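PDB 2FCL: hypothetical protein TM1012 from Thermotoga maritima, which probably transfers a nucleotidyl group from a nucleoside triphosphate to an acceptor, although its natural substrate is not established. Local coordinates for residues 45-50 / 140-145; 64-69 / 89-94. All blocks are in the same frame, centred on the assembly; numbering follows the deposited sequence.

Interaction 1 (45-50 / 140-145); sequences ALQGVP and LSLEYE
With CG anti to the carbonyl carbon (chi1 -63°) and the chain extended beyond it (chi2 -172°), Q47 reaches from the end of helix 40-46 to L140 and L142. The contact joins two helix ends: a Schellman motif, with G48 at positive phi as its C-prime residue, terminates helix 40-46, while S141 is the N-cap of helix 142-149. Q47 NE2 donates to L140 O at 3.0 Å with an N-H...O angle of 155°. The acceptor lies near the plane of the amide, whereas the donor is tilted out of the carbonyl plane. NE2 also bonds to S43 OG, and the two partners fix the rotation of the amide. On the other branch, OE1 is 2.7 Å from a water that accepts from L142 N at 2.9 Å, so that the first helical residue is tied to Q47 through the water, beside the direct bond to L140 O. L142 lies over one face of this amide, its CG 3.7 Å from OE1 and its CD2 3.6 Å from NE2. Cutting the side chain back to an alanine is likely to leave L140 O without this donor, let the water shift and open a gap beside L142. At the helix start, S141 OG accepts from Y144 N and also bonds an unidentified ligand. Beyond the amide, V49 and L142 run alongside in opposing senses, with V49 CG2 4.0 Å from L142 CD1.

Interaction 2 (64-69 / 89-94); sequences GAYEIE and CSHFGE
Y66 OH and H91 ND1 are hydrogen-bonded at 2.8 Å, linking helix to strand, and either atom could be the donor. Each meets the other ring at its edge and in its plane, so the hydroxyl addresses the imidazole nitrogen directly and not its face. The ring planes are inclined at 72° with centroids 5.5 Å apart, an oblique aromatic pair, neither stacked nor edge-to-face, in which Y66 CE2 comes to 3.4 Å from H91 ND1. The tyrosine reaches there because its CG is anti to the carbonyl carbon (chi1 -60°), which carries the hydroxyl toward the strand although the side chain does not start out in that direction. The contact lays helix 62-71 on one face of the mixed sheet, a helix-on-sheet layer consistent with the nucleotidyltransferase fold. H91 points toward the helix and F92 away from it, the alternation expected of a strand, whose backbone bonds to G106 on one neighbouring strand and R81 on the other. Alongside the aromatic pair, A65 sets its methyl against the strand, CB lying 3.8 Å from H91 O and 4.1 Å from H91 CB. Farther along the helix, I68 rests on I104 and I58. The imidazole has a further aromatic neighbour in F82, whose ring meets it edge-to-face.

From the N terminus the chain runs through strand 36-39 into helix 40-46, whose end supplies the first half of interaction 1. It then passes strand 57-60 and enters helix 62-71, the first half of interaction 2. After strand 81-84, strand 89-94 returns beside that helix and closes the inner loop. Strand 103-106 and a long irregular connection follow before 140-145 closes the outer loop, so interaction 2 is nested within interaction 1. The two centres lie about 22 Å apart on opposite sides of the chain's centre, without touching. Interaction 1 joins an early helix to a late one; interaction 2 fastens a helix to the sheet.

Interaction 1 (45-50 / 140-145)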
ATOM      1  N   ALA A  45      -7.247   1.139   8.227  1.00 11.08           N
ATOM      2  CA  ALA A  45      -8.031   0.309   9.131  1.00 11.50           C
ATOM      3  C   ALA A  45      -7.172  -0.392  10.171  1.00 11.52           C
ATOM      4  O   ALA A  45      -7.518  -0.446  11.350  1.00 13.18           O
ATOM      5  CB  ALA A  45      -8.868  -0.692   8.347  1.00 13.65           C
ATOM      6  N   LEU A  46      -6.026  -0.917   9.751  1.00 10.06           N
ATOM      7  CA  LEU A  46      -5.100  -1.543  10.685  1.00 10.79           C
ATOM      8  C   LEU A  46      -4.655  -0.584  11.769  1.00 11.05           C
ATOM      9  O   LEU A  46      -4.367  -1.006  12.885  1.00 12.85           O
ATOM     10  CB  LEU A  46      -3.869  -2.060   9.945  1.00 11.05           C
ATOM     11  CG  LEU A  46      -4.080  -3.351   9.152  1.00 11.28           C
ATOM     12  CD1 LEU A  46      -2.915  -3.595   8.219  1.00 12.22           C
ATOM     13  CD2 LEU A  46      -4.296  -4.527  10.078  1.00 14.52           C
ATOM     14  N   GLN A  47      -4.545   0.693  11.415  1.00 11.01           N
ATOM     15  CA  GLN A  47      -4.112   1.732  12.345  1.00 11.20           C
ATOM     16  C   GLN A  47      -5.253   2.369  13.117  1.00 12.32           C
ATOM     17  O   GLN A  47      -5.023   3.287  13.886  1.00 15.52           O
ATOM     18  CB  GLN A  47      -3.296   2.791  11.594  1.00 11.14           C
ATOM     19  CG  GLN A  47      -2.028   2.195  11.000  1.00 11.08           C
ATOM     20  CD  GLN A  47      -1.101   3.216  10.418  1.00 10.42           C
ATOM     21  OE1 GLN A  47      -0.480   3.978  11.152  1.00 11.87           O
ATOM     22  NE2 GLN A  47      -1.027   3.273   9.090  1.00 10.10           N
ATOM     23  N   GLY A  48      -6.466   1.852  12.961  1.00 12.94           N
ATOM     24  CA  GLY A  48      -7.604   2.293  13.760  1.00 13.96           C
ATOM     25  C   GLY A  48      -8.599   3.221  13.101  1.00 14.36           C
ATOM     26  O   GLY A  48      -9.568   3.626  13.749  1.00 16.38           O
ATOM     27  N   VAL A  49      -8.376   3.602  11.843  1.00 14.13           N
ATOM     28  CA  VAL A  49      -9.286   4.530  11.150  1.00 13.37           C
ATOM     29  C   VAL A  49     -10.440   3.713  10.594  1.00 15.29           C
ATOM     30  O   VAL A  49     -10.211   2.773   9.852  1.00 15.55           O
ATOM     31  CB  VAL A  49      -8.574   5.278  10.004  1.00 13.70           C
ATOM     32  CG1 VAL A  49      -9.441   6.416   9.468  1.00 16.50           C
ATOM     33  CG2 VAL A  49      -7.217   5.787  10.443  1.00 14.37           C
ATOM     34  N   PRO A  50     -11.696   4.031  10.979  1.00 17.99           N
ATOM     35  CA  PRO A  50     -12.826   3.188  10.546  1.00 18.93           C
ATOM     36  C   PRO A  50     -13.280   3.445   9.108  1.00 20.58           C
ATOM     37  O   PRO A  50     -14.370   3.975   8.869  1.00 23.35           O
ATOM     38  CB  PRO A  50     -13.915   3.551  11.554  1.00 21.11           C
ATOM     39  CG  PRO A  50     -13.660   4.947  11.828  1.00 19.70           C
ATOM     40  CD  PRO A  50     -12.148   5.112  11.867  1.00 18.56           C
ATOM     41  N   LEU A 140       2.213   2.312   6.362  1.00 11.09           N
ATOM     42  CA  LEU A 140       2.714   3.606   6.011  1.00 12.16           C
ATOM     43  C   LEU A 140       2.130   4.672   6.944  1.00 11.06           C
ATOM     44  O   LEU A 140       0.963   4.653   7.291  1.00 10.62           O
ATOM     45  CB  LEU A 140       2.333   3.894   4.545  1.00 12.95           C
ATOM     46  CG  LEU A 140       2.973   5.102   3.859  1.00 13.67           C
ATOM     47  CD1 LEU A 140       4.469   5.091   3.996  1.00 15.33           C
ATOM     48  CD2 LEU A 140       2.594   5.114   2.399  1.00 14.02           C
ATOM     49  N   SER A 141       2.968   5.605   7.357  1.00 12.07           N
ATOM     50  CA  SER A 141       2.558   6.761   8.152  1.00 13.08           C
ATOM     51  C   SER A 141       1.273   7.422   7.656  1.00 11.38           C
ATOM     52  O   SER A 141       1.188   7.760   6.481  1.00 11.98           O
ATOM     53  CB  SER A 141       3.677   7.809   8.092  1.00 14.16           C
ATOM     54  OG  SER A 141       3.261   9.068   8.561  1.00 15.70           O
ATOM     55  N   LEU A 142       0.305   7.610   8.552  1.00 11.17           N
ATOM     56  CA  LEU A 142      -0.954   8.275   8.192  1.00 11.06           C
ATOM     57  C   LEU A 142      -0.727   9.730   7.802  1.00 11.12           C
ATOM     58  O   LEU A 142      -1.357  10.225   6.882  1.00 11.28           O
ATOM     59  CB  LEU A 142      -1.955   8.205   9.342  1.00 11.69           C
ATOM     60  CG  LEU A 142      -2.438   6.796   9.689  1.00 11.65           C
ATOM     61  CD1 LEU A 142      -3.382   6.820  10.887  1.00 13.49           C
ATOM     62  CD2 LEU A 142      -3.116   6.136   8.514  1.00 11.89           C
ATOM     63  N   GLU A 143       0.192  10.405   8.482  1.00 11.45           N
ATOM     64  CA  GLU A 143       0.522  11.786   8.131  0.50 11.46           C
ATOM     65  C   GLU A 143       1.083  11.862   6.722  1.00 11.30           C
ATOM     66  O   GLU A 143       0.727  12.762   5.942  1.00 12.26           O
ATOM     67  CB  GLU A 143       1.496  12.406   9.138  0.50 12.11           C
ATOM     68  CG  GLU A 143       0.902  12.640  10.523  0.50 12.31           C
ATOM     69  CD  GLU A 143      -0.150  13.742  10.556  0.50 13.74           C
ATOM     70  OE1 GLU A 143      -0.404  14.376   9.508  0.50 14.96           O
ATOM     71  OE2 GLU A 143      -0.741  13.955  11.633  0.50 14.44           O
ATOM     72  N   TYR A 144       1.966  10.917   6.386  1.00 11.04           N
ATOM     73  CA  TYR A 144       2.517  10.853   5.047  1.00 11.15           C
ATOM     74  C   TYR A 144       1.415  10.645   3.997  1.00 10.79           C
ATOM     75  O   TYR A 144       1.383  11.333   2.975  1.00 11.05           O
ATOM     76  CB  TYR A 144       3.588   9.753   4.941  1.00 11.27           C
ATOM     77  CG  TYR A 144       4.186   9.632   3.567  1.00 11.48           C
ATOM     78  CD1 TYR A 144       3.591   8.823   2.603  1.00 14.01           C
ATOM     79  CD2 TYR A 144       5.305  10.349   3.218  1.00 13.83           C
ATOM     80  CE1 TYR A 144       4.109   8.739   1.347  1.00 14.96           C
ATOM     81  CE2 TYR A 144       5.821  10.266   1.973  1.00 14.23           C
ATOM     82  CZ  TYR A 144       5.233   9.463   1.028  1.00 15.43           C
ATOM     83  OH  TYR A 144       5.813   9.384  -0.225  1.00 17.79           O
ATOM     84  N   GLU A 145       0.520   9.700   4.234  1.00 10.42           N
ATOM     85  CA  GLU A 145      -0.572   9.471   3.277  1.00 10.54           C
ATOM     86  C   GLU A 145      -1.501  10.649   3.176  1.00  9.83           C
ATOM     87  O   GLU A 145      -1.962  10.967   2.090  1.00 11.22           O
ATOM     88  CB  GLU A 145      -1.334   8.209   3.605  1.00 12.15           C
ATOM     89  CG  GLU A 145      -0.449   6.957   3.461  1.00 14.48           C
ATOM     90  CD  GLU A 145      -1.069   5.889   2.591  1.00 13.43           C
ATOM     91  OE1 GLU A 145      -1.308   6.148   1.399  1.00 18.78           O
ATOM     92  OE2 GLU A 145      -1.304   4.760   3.060  1.00 12.06           O
TER
HETATM   93  O   HOH W   1       0.656   6.476  11.241  1.00 16.86           O

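Interaction 2 (64-69 / 89-94)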
ATOM      1  N   GLY A  64      11.567  -4.838  -5.316  1.00 11.40           N
ATOM      2  CA  GLY A  64      10.554  -5.509  -4.517  1.00 10.03           C
ATOM      3  C   GLY A  64       9.308  -5.842  -5.305  1.00 10.53           C
ATOM      4  O   GLY A  64       8.688  -6.856  -5.064  1.00 10.15           O
ATOM      5  N   ALA A  65       8.936  -4.988  -6.253  1.00  9.51           N
ATOM      6  CA  ALA A  65       7.717  -5.248  -7.003  1.00  9.27           C
ATOM      7  C   ALA A  65       7.843  -6.549  -7.802  1.00  9.10           C
ATOM      8  O   ALA A  65       6.923  -7.364  -7.824  1.00  9.71           O
ATOM      9  CB  ALA A  65       7.402  -4.088  -7.926  1.00 10.18           C
ATOM     10  N   TYR A  66       8.982  -6.728  -8.464  1.00 10.65           N
ATOM     11  CA  TYR A  66       9.241  -7.932  -9.246  1.00 11.53           C
ATOM     12  C   TYR A  66       9.430  -9.146  -8.358  1.00 11.01           C
ATOM     13  O   TYR A  66       9.006 -10.237  -8.713  1.00 11.44           O
ATOM     14  CB  TYR A  66      10.402  -7.706 -10.244  1.00 12.21           C
ATOM     15  CG  TYR A  66      10.074  -6.595 -11.209  1.00 12.59           C
ATOM     16  CD1 TYR A  66       9.299  -6.830 -12.329  1.00 12.74           C
ATOM     17  CD2 TYR A  66      10.487  -5.296 -10.963  1.00 11.95           C
ATOM     18  CE1 TYR A  66       8.955  -5.811 -13.178  1.00 14.04           C
ATOM     19  CE2 TYR A  66      10.144  -4.267 -11.800  1.00 13.02           C
ATOM     20  CZ  TYR A  66       9.374  -4.538 -12.910  1.00 13.36           C
ATOM     21  OH  TYR A  66       9.001  -3.524 -13.741  1.00 15.22           O
ATOM     22  N   GLU A  67      10.020  -8.960  -7.180  1.00 10.66           N
ATOM     23  CA  GLU A  67      10.133 -10.045  -6.217  1.00 11.20           C
ATOM     24  C   GLU A  67       8.777 -10.493  -5.687  1.00 10.10           C
ATOM     25  O   GLU A  67       8.529 -11.691  -5.553  1.00 10.02           O
ATOM     26  CB  GLU A  67      11.065  -9.664  -5.050  1.00 12.07           C
ATOM     27  CG  GLU A  67      12.549  -9.839  -5.325  1.00 16.15           C
ATOM     28  CD  GLU A  67      12.912 -11.310  -5.466  1.00 19.19           C
ATOM     29  OE1 GLU A  67      12.718 -11.884  -6.558  1.00 19.08           O
ATOM     30  OE2 GLU A  67      13.328 -11.902  -4.457  1.00 23.27           O
ATOM     31  N   ILE A  68       7.913  -9.536  -5.343  1.00  9.40           N
ATOM     32  CA  ILE A  68       6.575  -9.886  -4.866  1.00  9.55           C
ATOM     33  C   ILE A  68       5.809 -10.665  -5.934  1.00  9.46           C
ATOM     34  O   ILE A  68       5.190 -11.681  -5.653  1.00  9.47           O
ATOM     35  CB  ILE A  68       5.812  -8.613  -4.410  1.00  9.64           C
ATOM     36  CG1 ILE A  68       6.463  -8.058  -3.147  1.00 10.14           C
ATOM     37  CG2 ILE A  68       4.333  -8.893  -4.192  1.00 10.89           C
ATOM     38  CD1 ILE A  68       5.967  -6.702  -2.740  1.00 10.56           C
ATOM     39  N   GLU A  69       5.884 -10.213  -7.179  1.00  9.75           N
ATOM     40  CA  GLU A  69       5.251 -10.940  -8.266  1.00 11.28           C
ATOM     41  C   GLU A  69       5.762 -12.390  -8.331  1.00 10.66           C
ATOM     42  O   GLU A  69       4.980 -13.321  -8.500  1.00 11.53           O
ATOM     43  CB  GLU A  69       5.527 -10.222  -9.593  1.00 13.26           C
ATOM     44  CG  GLU A  69       5.103 -10.959 -10.825  1.00 15.23           C
ATOM     45  CD  GLU A  69       5.419 -10.143 -12.061  1.00 15.30           C
ATOM     46  OE1 GLU A  69       6.608  -9.846 -12.335  1.00 19.10           O
ATOM     47  OE2 GLU A  69       4.474  -9.753 -12.714  1.00 23.46           O
ATOM     48  N   CYS A  89       3.609   7.455 -11.518  1.00 17.20           N
ATOM     49  CA  CYS A  89       4.207   6.285 -12.163  1.00 17.37           C
ATOM     50  C   CYS A  89       4.800   5.337 -11.144  1.00 15.87           C
ATOM     51  O   CYS A  89       5.101   5.732 -10.027  1.00 16.54           O
ATOM     52  CB  CYS A  89       5.246   6.695 -13.205  1.00 17.68           C
ATOM     53  SG  CYS A  89       6.742   7.427 -12.530  1.00 19.64           S
ATOM     54  N   SER A  90       4.931   4.073 -11.538  1.00 14.70           N
ATOM     55  CA  SER A  90       5.417   3.024 -10.650  1.00 13.99           C
ATOM     56  C   SER A  90       5.657   1.759 -11.455  1.00 12.71           C
ATOM     57  O   SER A  90       5.210   1.642 -12.594  1.00 14.60           O
ATOM     58  CB  SER A  90       4.404   2.724  -9.531  1.00 14.59           C
ATOM     59  OG  SER A  90       3.271   1.994  -9.997  1.00 16.64           O
ATOM     60  N   HIS A  91       6.335   0.805 -10.833  1.00 12.14           N
ATOM     61  CA  HIS A  91       6.384  -0.568 -11.320  1.00 12.06           C
ATOM     62  C   HIS A  91       5.171  -1.261 -10.732  1.00 10.53           C
ATOM     63  O   HIS A  91       5.127  -1.536  -9.538  1.00 10.47           O
ATOM     64  CB  HIS A  91       7.687  -1.225 -10.909  1.00 13.09           C
ATOM     65  CG  HIS A  91       8.875  -0.558 -11.506  1.00 13.77           C
ATOM     66  ND1 HIS A  91       9.476  -1.025 -12.649  1.00 14.59           N
ATOM     67  CD2 HIS A  91       9.521   0.580 -11.168  1.00 15.26           C
ATOM     68  CE1 HIS A  91      10.471  -0.219 -12.974  1.00 16.32           C
ATOM     69  NE2 HIS A  91      10.523   0.760 -12.089  1.00 18.08           N
ATOM     70  N   PHE A  92       4.169  -1.443 -11.575  1.00 10.65           N
ATOM     71  CA  PHE A  92       2.821  -1.741 -11.168  1.00 10.77           C
ATOM     72  C   PHE A  92       2.372  -3.099 -11.654  1.00 10.45           C
ATOM     73  O   PHE A  92       2.473  -3.382 -12.844  1.00 12.03           O
ATOM     74  CB  PHE A  92       1.863  -0.675 -11.718  1.00 13.73           C
ATOM     75  CG  PHE A  92       0.432  -0.970 -11.424  1.00 19.03           C
ATOM     76  CD1 PHE A  92      -0.086  -0.732 -10.187  1.00 18.58           C
ATOM     77  CD2 PHE A  92      -0.364  -1.629 -12.353  1.00 24.04           C
ATOM     78  CE1 PHE A  92      -1.390  -1.009  -9.879  1.00 19.96           C
ATOM     79  CE2 PHE A  92      -1.679  -1.944 -12.045  1.00 25.47           C
ATOM     80  CZ  PHE A  92      -2.185  -1.626 -10.800  1.00 24.09           C
ATOM     81  N   GLY A  93       1.845  -3.918 -10.745  1.00 10.05           N
ATOM     82  CA  GLY A  93       1.193  -5.172 -11.123  1.00  9.23           C
ATOM     83  C   GLY A  93       0.059  -5.487 -10.187  1.00  8.84           C
ATOM     84  O   GLY A  93      -0.239  -4.714  -9.281  1.00  9.23           O
ATOM     85  N   GLU A  94      -0.569  -6.633 -10.400  1.00  8.33           N
ATOM     86  CA  GLU A  94      -1.760  -7.002  -9.661  1.00  8.59           C
ATOM     87  C   GLU A  94      -1.788  -8.501  -9.398  1.00  7.81           C
ATOM     88  O   GLU A  94      -1.395  -9.314 -10.263  1.00  8.66           O
ATOM     89  CB  GLU A  94      -3.009  -6.587 -10.450  1.00  9.37           C
ATOM     90  CG  GLU A  94      -4.301  -6.643  -9.654  1.00 11.54           C
ATOM     91  CD  GLU A  94      -5.490  -6.511 -10.550  1.00 13.91           C
ATOM     92  OE1 GLU A  94      -5.735  -5.380 -11.025  1.00 15.48           O
ATOM     93  OE2 GLU A  94      -6.145  -7.536 -10.834  1.00 14.24           O
TER